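Local atomic coordinates of D-alanyl transferase DltD (Enterococcus faecium TX0133A04, PDB entry 6PFX), a protein that probably takes part in the D-alanylation of lipoteichoic acid at the membrane of a Gram-positive bacterium, as a transferase with an SGNH-hydrolase-type fold. Residues T137-Y142 against A380-S385; D274-L279 against N323-N328; Q281-H286 against S373-D378. All coordinates share one frame; numbering follows the deposited sequence.

Contact 1: residues T137-Y142 against A380-S385; sequences TPADRY and AFFSKS
The N-terminal turn of helix 138-147, closed by a capping box, receives the aromatic ring of F382 from the 3-10 turn that precedes helix 384-388 near the C-terminus of this SGNH-hydrolase-type protein. F382 lies along the first turn of the helix, touching P138, A139 and Y142, and the CB groups of A139 and Y142 together with the tyrosine ring give it apolar surfaces that suit a phenyl. One face of the phenyl ring takes the CB of Y142, which sits 4.2 Å from the F382 ring centroid in a CH-pi contact. The ring planes are inclined by 26° and their centroids are 5.1 Å apart, so little of one ring lies over the other; F382 CD1 comes over a face of the tyrosine, 3.6 Å from Y142 CG. This follows from the tyrosine torsion: with CG anti to the backbone N (chi1 176°), the phenol extends past F382 and its hydroxyl reaches D274 on helix 271-284. The far end of F382 points to A139, a small residue that lets the ring come close to the helix backbone, F382 CZ being 3.6 Å from A139 CA. P138, a residue well fitted to a first helical turn, is a looser neighbour, its CB 4.4 Å from F382 CD2. The box itself pairs T137 N with D140 OD2, while D140 N gives a weak bond back to T137 OG1; the other oxygen of that carboxylate, OD1, is in a salt bridge with R87. On the other segment, S383 is the N-cap of helix 384-388: its OG caps W386 N and also donates to A380 O at 2.7 Å.

Contact 2: residues D274-L279 against N323-N328; sequences DFQLVL and NSQGFN
Q276, on helix 271-284, and Q325, in the Schellman turn that ends helix 308-323, join their side-chain amides head to head in a cyclic pair of hydrogen bonds. Each glutamine gives one N-H and offers one carbonyl lone pair: Q325 NE2 to Q276 OE1 and Q276 NE2 to Q325 OE1 are both 2.9 Å. The two amide planes are only 22° apart, and the mutual bonds hold both groups against rotation. Q276 reaches the site by a bend, CG being anti to the backbone N (chi1 -175°) and the chain then folding at chi2 (62°), whereas Q325 comes from the opposite direction with its chain extended beyond CG. Glutamine suits this buried place because one amide both donates and accepts; Q321 and the backbone N of D378 give the pair further partners. L279 sends its branches two ways. CD1 packs against the amide nitrogen, 3.5 Å from Q325 NE2. The apolar part of the contact is with F327: L279 CD2 rests over one face toward the rim, 4.1 Å from the ring centroid, while L279 CB is 3.9 Å from F327 CE2. Between Q325 and F327, G326 has positive phi, a conformation glycine adopts readily because it has no side chain to meet the preceding carbonyl oxygen. Past the turn, N328 ND2 donates to N323 OD1 at 3.1 Å from above the carbonyl plane.

Contact 3: residues Q281-H286 against S373-D378; sequences QLAKNH and SKYHLD
Y375 and L377, two residues apart on an extended loop segment, both press on A283 near the end of helix 271-284. S373 comes first and meets the helix end through solvent: its carbonyl O accepts from a water 3.0 Å away, and this water lies at the edge of the H286 ring in a weak bond to ND1. Y375 turns inward. Its CG stands anti to the carbonyl carbon (chi1 -58°), which brings Y375 CD2 to within 3.5 Å of A283 CA and 3.6 Å of A283 CB, an oblique meeting. Alanine fits here, since its single methyl lets the aromatic carbons come right up to the helix backbone. The phenol combines this apolar flank with a polar end: its hydroxyl bonds to N287 O, just ahead of strand 288-293, and its ring stacks on F327. The helix finishes nearby in a Schellman motif, where H286 takes a positive phi (55°) and its N bonds back to A283 O at 3.0 Å; this carbonyl also lies over one face of the imidazole. H376, next along the second segment, points its CB away from the helix and joins Q325 through the backbone. L377 faces inward again, a leucine whose branched end suits the small alanine because it can straddle the same methyl, with both L377 CD1 and CD2 3.8 Å from A283 CB.

Overall arrangement
Helix 271-284 ties the set together: contact 2 uses its middle and contact 3 its C-terminal end, while contact 1 lies alongside it, with A139, Y142, F381 and F382 all touching the helix. Contact 2 is wholly buried and the nearest to the centre of the chain, and there amides pair in hydrogen bonds. Contact 1 is also largely buried but farther out and relies on aromatic packing; contact 3 is partly buried, with a water at its margin. The C-terminal passage supplies the second segments of contacts 1 and 3, and Q325 links contacts 2 and 3.

Contact 1: residues T137-Y142 against A380-S385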
loop_
_atom_site.group_PDB
_atom_site.type_symbol
_atom_site.label_atom_id
_atom_site.label_comp_id
_atom_site.label_asym_id
_atom_site.label_seq_id
_atom_site.Cartn_x
_atom_site.Cartn_y
_atom_site.Cartn_z
ATOM N N THR A 137 -9.023 -16.218 -14.878
ATOM C CA THR A 137 -10.077 -15.714 -14.020
ATOM C C THR A 137 -10.421 -14.292 -14.413
ATOM O O THR A 137 -9.684 -13.635 -15.154
ATOM C CB THR A 137 -9.630 -15.734 -12.554
ATOM O OG1 THR A 137 -8.566 -14.791 -12.345
ATOM C CG2 THR A 137 -9.168 -17.112 -12.141
ATOM N N PRO A 138 -11.542 -13.768 -13.925
ATOM C CA PRO A 138 -11.844 -12.357 -14.209
ATOM C C PRO A 138 -10.738 -11.419 -13.762
ATOM O O PRO A 138 -10.482 -10.413 -14.438
ATOM C CB PRO A 138 -13.174 -12.131 -13.477
ATOM C CG PRO A 138 -13.810 -13.521 -13.450
ATOM C CD PRO A 138 -12.638 -14.442 -13.201
ATOM N N ALA A 139 -10.047 -11.735 -12.659
ATOM C CA ALA A 139 -8.909 -10.921 -12.239
ATOM C C ALA A 139 -7.845 -10.870 -13.330
ATOM O O ALA A 139 -7.308 -9.796 -13.637
ATOM C CB ALA A 139 -8.311 -11.463 -10.944
ATOM N N ASP A 140 -7.534 -12.023 -13.934
ATOM C CA ASP A 140 -6.512 -12.062 -14.970
ATOM C C ASP A 140 -6.936 -11.246 -16.182
ATOM O O ASP A 140 -6.108 -10.571 -16.807
ATOM C CB ASP A 140 -6.257 -13.512 -15.404
ATOM C CG ASP A 140 -5.729 -14.389 -14.280
ATOM O OD1 ASP A 140 -4.825 -13.952 -13.537
ATOM O OD2 ASP A 140 -6.202 -15.547 -14.152
ATOM N N ARG A 141 -8.225 -11.318 -16.542
ATOM C CA ARG A 141 -8.717 -10.574 -17.693
ATOM C C ARG A 141 -8.644 -9.081 -17.427
ATOM O O ARG A 141 -8.262 -8.306 -18.311
ATOM C CB ARG A 141 -10.146 -10.991 -18.029
ATOM C CG ARG A 141 -10.292 -12.459 -18.412
ATOM C CD ARG A 141 -11.719 -12.761 -18.855
ATOM N NE ARG A 141 -11.980 -12.235 -20.189
ATOM C CZ ARG A 141 -13.155 -12.293 -20.804
ATOM N NH1 ARG A 141 -14.195 -12.850 -20.202
ATOM N NH2 ARG A 141 -13.285 -11.787 -22.023
ATOM N N TYR A 142 -8.983 -8.667 -16.202
ATOM C CA TYR A 142 -8.921 -7.255 -15.856
ATOM C C TYR A 142 -7.483 -6.753 -15.900
ATOM O O TYR A 142 -7.196 -5.697 -16.472
ATOM C CB TYR A 142 -9.541 -7.009 -14.474
ATOM C CG TYR A 142 -9.390 -5.579 -14.050
ATOM C CD1 TYR A 142 -10.228 -4.592 -14.552
ATOM C CD2 TYR A 142 -8.380 -5.203 -13.180
ATOM C CE1 TYR A 142 -10.070 -3.272 -14.191
ATOM C CE2 TYR A 142 -8.210 -3.874 -12.811
ATOM C CZ TYR A 142 -9.066 -2.919 -13.319
ATOM O OH TYR A 142 -8.938 -1.593 -12.982
ATOM N N ALA A 380 -17.847 -8.215 -9.805
ATOM C CA ALA A 380 -18.436 -6.933 -10.172
ATOM C C ALA A 380 -17.528 -5.766 -9.802
ATOM O O ALA A 380 -17.652 -4.675 -10.368
ATOM C CB ALA A 380 -19.782 -6.727 -9.466
ATOM N N PHE A 381 -16.655 -5.941 -8.807
ATOM C CA PHE A 381 -15.812 -4.818 -8.395
ATOM C C PHE A 381 -14.730 -4.483 -9.424
ATOM O O PHE A 381 -14.049 -3.466 -9.265
ATOM C CB PHE A 381 -15.225 -5.094 -7.004
ATOM C CG PHE A 381 -16.231 -5.009 -5.887
ATOM C CD1 PHE A 381 -16.801 -3.787 -5.538
ATOM C CD2 PHE A 381 -16.571 -6.138 -5.148
ATOM C CE1 PHE A 381 -17.704 -3.716 -4.506
ATOM C CE2 PHE A 381 -17.497 -6.064 -4.127
ATOM C CZ PHE A 381 -18.038 -4.846 -3.788
ATOM N N PHE A 382 -14.572 -5.296 -10.482
ATOM C CA PHE A 382 -13.716 -4.955 -11.620
ATOM C C PHE A 382 -14.410 -4.040 -12.631
ATOM O O PHE A 382 -13.738 -3.508 -13.528
ATOM C CB PHE A 382 -13.214 -6.240 -12.333
ATOM C CG PHE A 382 -12.252 -7.052 -11.514
ATOM C CD1 PHE A 382 -11.070 -6.491 -11.030
ATOM C CD2 PHE A 382 -12.518 -8.376 -11.235
ATOM C CE1 PHE A 382 -10.183 -7.243 -10.252
ATOM C CE2 PHE A 382 -11.643 -9.130 -10.466
ATOM C CZ PHE A 382 -10.468 -8.555 -9.976
ATOM N N SER A 383 -15.721 -3.831 -12.493
ATOM C CA SER A 383 -16.509 -3.171 -13.522
ATOM C C SER A 383 -16.391 -1.658 -13.468
ATOM O O SER A 383 -16.144 -1.068 -12.408
ATOM C CB SER A 383 -17.998 -3.520 -13.380
ATOM O OG SER A 383 -18.568 -2.896 -12.240
ATOM N N LYS A 384 -16.625 -1.030 -14.624
ATOM C CA LYS A 384 -16.691 0.424 -14.678
ATOM C C LYS A 384 -17.856 0.951 -13.856
ATOM O O LYS A 384 -17.787 2.065 -13.320
ATOM C CB LYS A 384 -16.776 0.905 -16.130
ATOM C CG LYS A 384 -15.499 0.674 -16.921
ATOM C CD LYS A 384 -14.904 1.959 -17.483
ATOM C CE LYS A 384 -13.586 1.676 -18.188
ATOM N NZ LYS A 384 -13.026 2.895 -18.835
ATOM N N SER A 385 -18.930 0.173 -13.739
ATOM C CA SER A 385 -20.038 0.586 -12.893
ATOM C C SER A 385 -19.562 0.826 -11.472
ATOM O O SER A 385 -19.880 1.851 -10.860
ATOM C CB SER A 385 -21.117 -0.480 -12.904
ATOM O OG SER A 385 -22.168 -0.154 -12.013
#

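Contact 2: residues D274-L279 against N323-N328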
loop_
_atom_site.group_PDB
_atom_site.type_symbol
_atom_site.label_atom_id
_atom_site.label_comp_id
_atom_site.label_asym_id
_atom_site.label_seq_id
_atom_site.Cartn_x
_atom_site.Cartn_y
_atom_site.Cartn_z
ATOM N N ASP A 274 -8.358 -1.771 -9.619
ATOM C CA ASP A 274 -7.000 -2.219 -9.319
ATOM C C ASP A 274 -6.924 -2.764 -7.893
ATOM O O ASP A 274 -6.276 -3.787 -7.638
ATOM C CB ASP A 274 -5.977 -1.089 -9.498
ATOM C CG ASP A 274 -5.839 -0.609 -10.943
ATOM O OD1 ASP A 274 -6.424 -1.198 -11.872
ATOM O OD2 ASP A 274 -5.121 0.389 -11.153
ATOM N N PHE A 275 -7.594 -2.091 -6.946
ATOM C CA PHE A 275 -7.644 -2.553 -5.562
ATOM C C PHE A 275 -8.329 -3.908 -5.465
ATOM O O PHE A 275 -7.922 -4.759 -4.663
ATOM C CB PHE A 275 -8.380 -1.495 -4.703
ATOM C CG PHE A 275 -8.375 -1.806 -3.229
ATOM C CD1 PHE A 275 -7.202 -1.780 -2.530
ATOM C CD2 PHE A 275 -9.542 -2.095 -2.543
ATOM C CE1 PHE A 275 -7.166 -2.079 -1.200
ATOM C CE2 PHE A 275 -9.506 -2.394 -1.186
ATOM C CZ PHE A 275 -8.316 -2.392 -0.522
ATOM N N GLN A 276 -9.327 -4.153 -6.316
ATOM C CA GLN A 276 -9.972 -5.458 -6.335
ATOM C C GLN A 276 -8.990 -6.579 -6.662
ATOM O O GLN A 276 -9.161 -7.707 -6.186
ATOM C CB GLN A 276 -11.148 -5.474 -7.312
ATOM C CG GLN A 276 -11.926 -6.778 -7.264
ATOM C CD GLN A 276 -12.578 -7.109 -5.917
ATOM O OE1 GLN A 276 -12.807 -6.249 -5.059
ATOM N NE2 GLN A 276 -12.891 -8.377 -5.749
ATOM N N LEU A 277 -7.974 -6.301 -7.485
ATOM C CA LEU A 277 -6.944 -7.300 -7.737
ATOM C C LEU A 277 -6.247 -7.690 -6.443
ATOM O O LEU A 277 -6.034 -8.876 -6.173
ATOM C CB LEU A 277 -5.913 -6.753 -8.720
ATOM C CG LEU A 277 -6.343 -6.565 -10.166
ATOM C CD1 LEU A 277 -5.270 -5.855 -10.964
ATOM C CD2 LEU A 277 -6.570 -7.929 -10.780
ATOM N N VAL A 278 -5.861 -6.696 -5.639
ATOM C CA VAL A 278 -5.261 -6.959 -4.334
ATOM C C VAL A 278 -6.163 -7.846 -3.489
ATOM O O VAL A 278 -5.699 -8.819 -2.893
ATOM C CB VAL A 278 -4.968 -5.624 -3.625
ATOM C CG1 VAL A 278 -4.618 -5.837 -2.187
ATOM C CG2 VAL A 278 -3.878 -4.839 -4.380
ATOM N N LEU A 279 -7.453 -7.506 -3.391
ATOM C CA LEU A 279 -8.389 -8.301 -2.597
ATOM C C LEU A 279 -8.516 -9.727 -3.126
ATOM O O LEU A 279 -8.592 -10.686 -2.345
ATOM C CB LEU A 279 -9.749 -7.606 -2.587
ATOM C CG LEU A 279 -9.773 -6.197 -1.991
ATOM C CD1 LEU A 279 -11.223 -5.727 -1.824
ATOM C CD2 LEU A 279 -9.031 -6.166 -0.657
ATOM N N ASN A 323 -15.986 -4.887 3.273
ATOM C CA ASN A 323 -16.899 -5.618 4.142
ATOM C C ASN A 323 -17.788 -6.570 3.354
ATOM O O ASN A 323 -18.088 -7.678 3.820
ATOM C CB ASN A 323 -17.777 -4.636 4.920
ATOM C CG ASN A 323 -17.014 -3.847 5.952
ATOM O OD1 ASN A 323 -15.948 -4.254 6.421
ATOM N ND2 ASN A 323 -17.579 -2.717 6.344
ATOM N N SER A 324 -18.247 -6.151 2.173
ATOM C CA SER A 324 -19.147 -6.999 1.406
ATOM C C SER A 324 -18.480 -8.306 1.009
ATOM O O SER A 324 -19.172 -9.276 0.688
ATOM C CB SER A 324 -19.636 -6.286 0.142
ATOM O OG SER A 324 -18.593 -6.127 -0.805
ATOM N N GLN A 325 -17.152 -8.342 0.994
ATOM C CA GLN A 325 -16.418 -9.525 0.580
ATOM C C GLN A 325 -15.750 -10.243 1.739
ATOM O O GLN A 325 -15.071 -11.255 1.519
ATOM C CB GLN A 325 -15.380 -9.123 -0.476
ATOM C CG GLN A 325 -16.016 -8.444 -1.701
ATOM C CD GLN A 325 -14.990 -8.191 -2.782
ATOM O OE1 GLN A 325 -14.797 -9.013 -3.688
ATOM N NE2 GLN A 325 -14.324 -7.046 -2.699
ATOM N N GLY A 326 -15.955 -9.783 2.966
ATOM C CA GLY A 326 -15.466 -10.481 4.133
ATOM C C GLY A 326 -14.239 -9.888 4.786
ATOM O O GLY A 326 -13.761 -10.450 5.785
ATOM N N PHE A 327 -13.720 -8.778 4.265
ATOM C CA PHE A 327 -12.596 -8.075 4.876
ATOM C C PHE A 327 -13.178 -7.103 5.891
ATOM O O PHE A 327 -13.650 -6.024 5.529
ATOM C CB PHE A 327 -11.804 -7.343 3.805
ATOM C CG PHE A 327 -11.162 -8.243 2.769
ATOM C CD1 PHE A 327 -9.906 -8.789 2.992
ATOM C CD2 PHE A 327 -11.787 -8.499 1.565
ATOM C CE1 PHE A 327 -9.297 -9.571 2.052
ATOM C CE2 PHE A 327 -11.183 -9.270 0.618
ATOM C CZ PHE A 327 -9.928 -9.823 0.864
ATOM N N ASN A 328 -13.170 -7.489 7.168
ATOM C CA ASN A 328 -13.869 -6.718 8.186
ATOM C C ASN A 328 -12.930 -6.130 9.231
ATOM O O ASN A 328 -13.403 -5.562 10.225
ATOM C CB ASN A 328 -14.923 -7.574 8.899
ATOM C CG ASN A 328 -16.001 -8.066 7.971
ATOM O OD1 ASN A 328 -16.282 -9.265 7.896
ATOM N ND2 ASN A 328 -16.624 -7.149 7.270
#

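Contact 3: residues Q281-H286 against S373-D378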
loop_
_atom_site.group_PDB
_atom_site.type_symbol
_atom_site.label_atom_id
_atom_site.label_comp_id
_atom_site.label_asym_id
_atom_site.label_seq_id
_atom_site.Cartn_x
_atom_site.Cartn_y
_atom_site.Cartn_z
ATOM N N GLN A 281 -6.236 -11.510 -4.622
ATOM C CA GLN A 281 -5.065 -12.290 -4.250
ATOM C C GLN A 281 -4.995 -12.523 -2.744
ATOM O O GLN A 281 -4.619 -13.612 -2.306
ATOM C CB GLN A 281 -3.800 -11.623 -4.785
ATOM C CG GLN A 281 -2.539 -12.462 -4.665
ATOM C CD GLN A 281 -2.537 -13.685 -5.575
ATOM O OE1 GLN A 281 -3.343 -13.794 -6.488
ATOM N NE2 GLN A 281 -1.625 -14.613 -5.315
ATOM N N LEU A 282 -5.350 -11.521 -1.935
ATOM C CA LEU A 282 -5.364 -11.708 -0.489
ATOM C C LEU A 282 -6.329 -12.816 -0.115
ATOM O O LEU A 282 -6.018 -13.672 0.719
ATOM C CB LEU A 282 -5.749 -10.403 0.202
ATOM C CG LEU A 282 -4.658 -9.347 0.120
ATOM C CD1 LEU A 282 -5.282 -8.002 0.500
ATOM C CD2 LEU A 282 -3.526 -9.612 1.038
ATOM N N ALA A 283 -7.477 -12.863 -0.782
ATOM C CA ALA A 283 -8.464 -13.883 -0.461
ATOM C C ALA A 283 -7.975 -15.257 -0.901
ATOM O O ALA A 283 -8.097 -16.236 -0.154
ATOM C CB ALA A 283 -9.802 -13.521 -1.107
ATOM N N LYS A 284 -7.382 -15.343 -2.095
ATOM C CA LYS A 284 -6.916 -16.638 -2.597
ATOM C C LYS A 284 -5.797 -17.201 -1.733
ATOM O O LYS A 284 -5.692 -18.424 -1.581
ATOM C CB LYS A 284 -6.513 -16.519 -4.069
ATOM C CG LYS A 284 -7.741 -16.358 -4.970
ATOM C CD LYS A 284 -7.417 -16.076 -6.433
ATOM C CE LYS A 284 -8.693 -15.865 -7.262
ATOM N NZ LYS A 284 -8.384 -15.309 -8.620
ATOM N N ASN A 285 -4.980 -16.332 -1.140
ATOM C CA ASN A 285 -3.920 -16.739 -0.232
ATOM C C ASN A 285 -4.393 -16.994 1.194
ATOM O O ASN A 285 -3.575 -17.366 2.047
ATOM C CB ASN A 285 -2.883 -15.622 -0.108
ATOM C CG ASN A 285 -1.974 -15.530 -1.277
ATOM O OD1 ASN A 285 -1.793 -16.488 -2.026
ATOM N ND2 ASN A 285 -1.345 -14.371 -1.422
ATOM N N HIS A 286 -5.667 -16.761 1.491
ATOM C CA HIS A 286 -6.177 -16.853 2.861
ATOM C C HIS A 286 -5.390 -15.956 3.820
ATOM O O HIS A 286 -5.107 -16.325 4.966
ATOM C CB HIS A 286 -6.245 -18.312 3.322
ATOM C CG HIS A 286 -7.009 -19.193 2.376
ATOM N ND1 HIS A 286 -8.377 -19.110 2.225
ATOM C CD2 HIS A 286 -6.593 -20.148 1.510
ATOM C CE1 HIS A 286 -8.773 -19.985 1.316
ATOM N NE2 HIS A 286 -7.710 -20.627 0.867
ATOM N N SER A 373 -11.493 -14.626 9.098
ATOM C CA SER A 373 -12.138 -14.031 7.941
ATOM C C SER A 373 -12.453 -15.127 6.934
ATOM O O SER A 373 -11.639 -16.025 6.703
ATOM C CB SER A 373 -11.216 -13.004 7.286
ATOM O OG SER A 373 -10.869 -11.952 8.167
ATOM N N LYS A 374 -13.643 -15.056 6.350
ATOM C CA LYS A 374 -14.039 -15.935 5.257
ATOM C C LYS A 374 -14.509 -15.052 4.115
ATOM O O LYS A 374 -15.386 -14.198 4.300
ATOM C CB LYS A 374 -15.147 -16.892 5.685
ATOM C CG LYS A 374 -14.742 -17.863 6.774
ATOM C CD LYS A 374 -13.613 -18.773 6.330
ATOM C CE LYS A 374 -13.171 -19.670 7.469
ATOM N NZ LYS A 374 -12.068 -20.567 7.026
ATOM N N TYR A 375 -13.914 -15.237 2.950
ATOM C CA TYR A 375 -14.079 -14.290 1.864
ATOM C C TYR A 375 -15.093 -14.765 0.841
ATOM O O TYR A 375 -15.203 -15.963 0.550
ATOM C CB TYR A 375 -12.737 -14.000 1.193
ATOM C CG TYR A 375 -11.718 -13.461 2.171
ATOM C CD1 TYR A 375 -11.973 -12.282 2.856
ATOM C CD2 TYR A 375 -10.513 -14.119 2.418
ATOM C CE1 TYR A 375 -11.068 -11.766 3.758
ATOM C CE2 TYR A 375 -9.596 -13.607 3.318
ATOM C CZ TYR A 375 -9.883 -12.435 3.987
ATOM O OH TYR A 375 -8.993 -11.899 4.866
ATOM N N HIS A 376 -15.825 -13.796 0.297
ATOM C CA HIS A 376 -16.781 -14.010 -0.787
ATOM C C HIS A 376 -16.465 -12.962 -1.845
ATOM O O HIS A 376 -17.039 -11.870 -1.824
ATOM C CB HIS A 376 -18.196 -13.895 -0.270
ATOM C CG HIS A 376 -18.561 -15.002 0.660
ATOM N ND1 HIS A 376 -18.505 -14.874 2.031
ATOM C CD2 HIS A 376 -18.923 -16.282 0.414
ATOM C CE1 HIS A 376 -18.844 -16.022 2.589
ATOM N NE2 HIS A 376 -19.102 -16.892 1.629
ATOM N N LEU A 377 -15.548 -13.290 -2.759
ATOM C CA LEU A 377 -15.158 -12.334 -3.786
ATOM C C LEU A 377 -16.286 -12.095 -4.786
ATOM O O LEU A 377 -17.037 -13.010 -5.144
ATOM C CB LEU A 377 -13.908 -12.793 -4.525
ATOM C CG LEU A 377 -12.640 -12.851 -3.680
ATOM C CD1 LEU A 377 -11.563 -13.599 -4.434
ATOM C CD2 LEU A 377 -12.178 -11.450 -3.306
ATOM N N ASP A 378 -16.410 -10.845 -5.228
ATOM C CA ASP A 378 -17.368 -10.468 -6.256
ATOM C C ASP A 378 -16.628 -9.763 -7.380
ATOM O O ASP A 378 -16.087 -8.668 -7.187
ATOM C CB ASP A 378 -18.436 -9.542 -5.690
ATOM C CG ASP A 378 -19.605 -9.360 -6.634
ATOM O OD1 ASP A 378 -19.496 -9.668 -7.848
ATOM O OD2 ASP A 378 -20.658 -8.923 -6.145
HETATM O O HOH W 1 -9.779 -17.082 4.608
#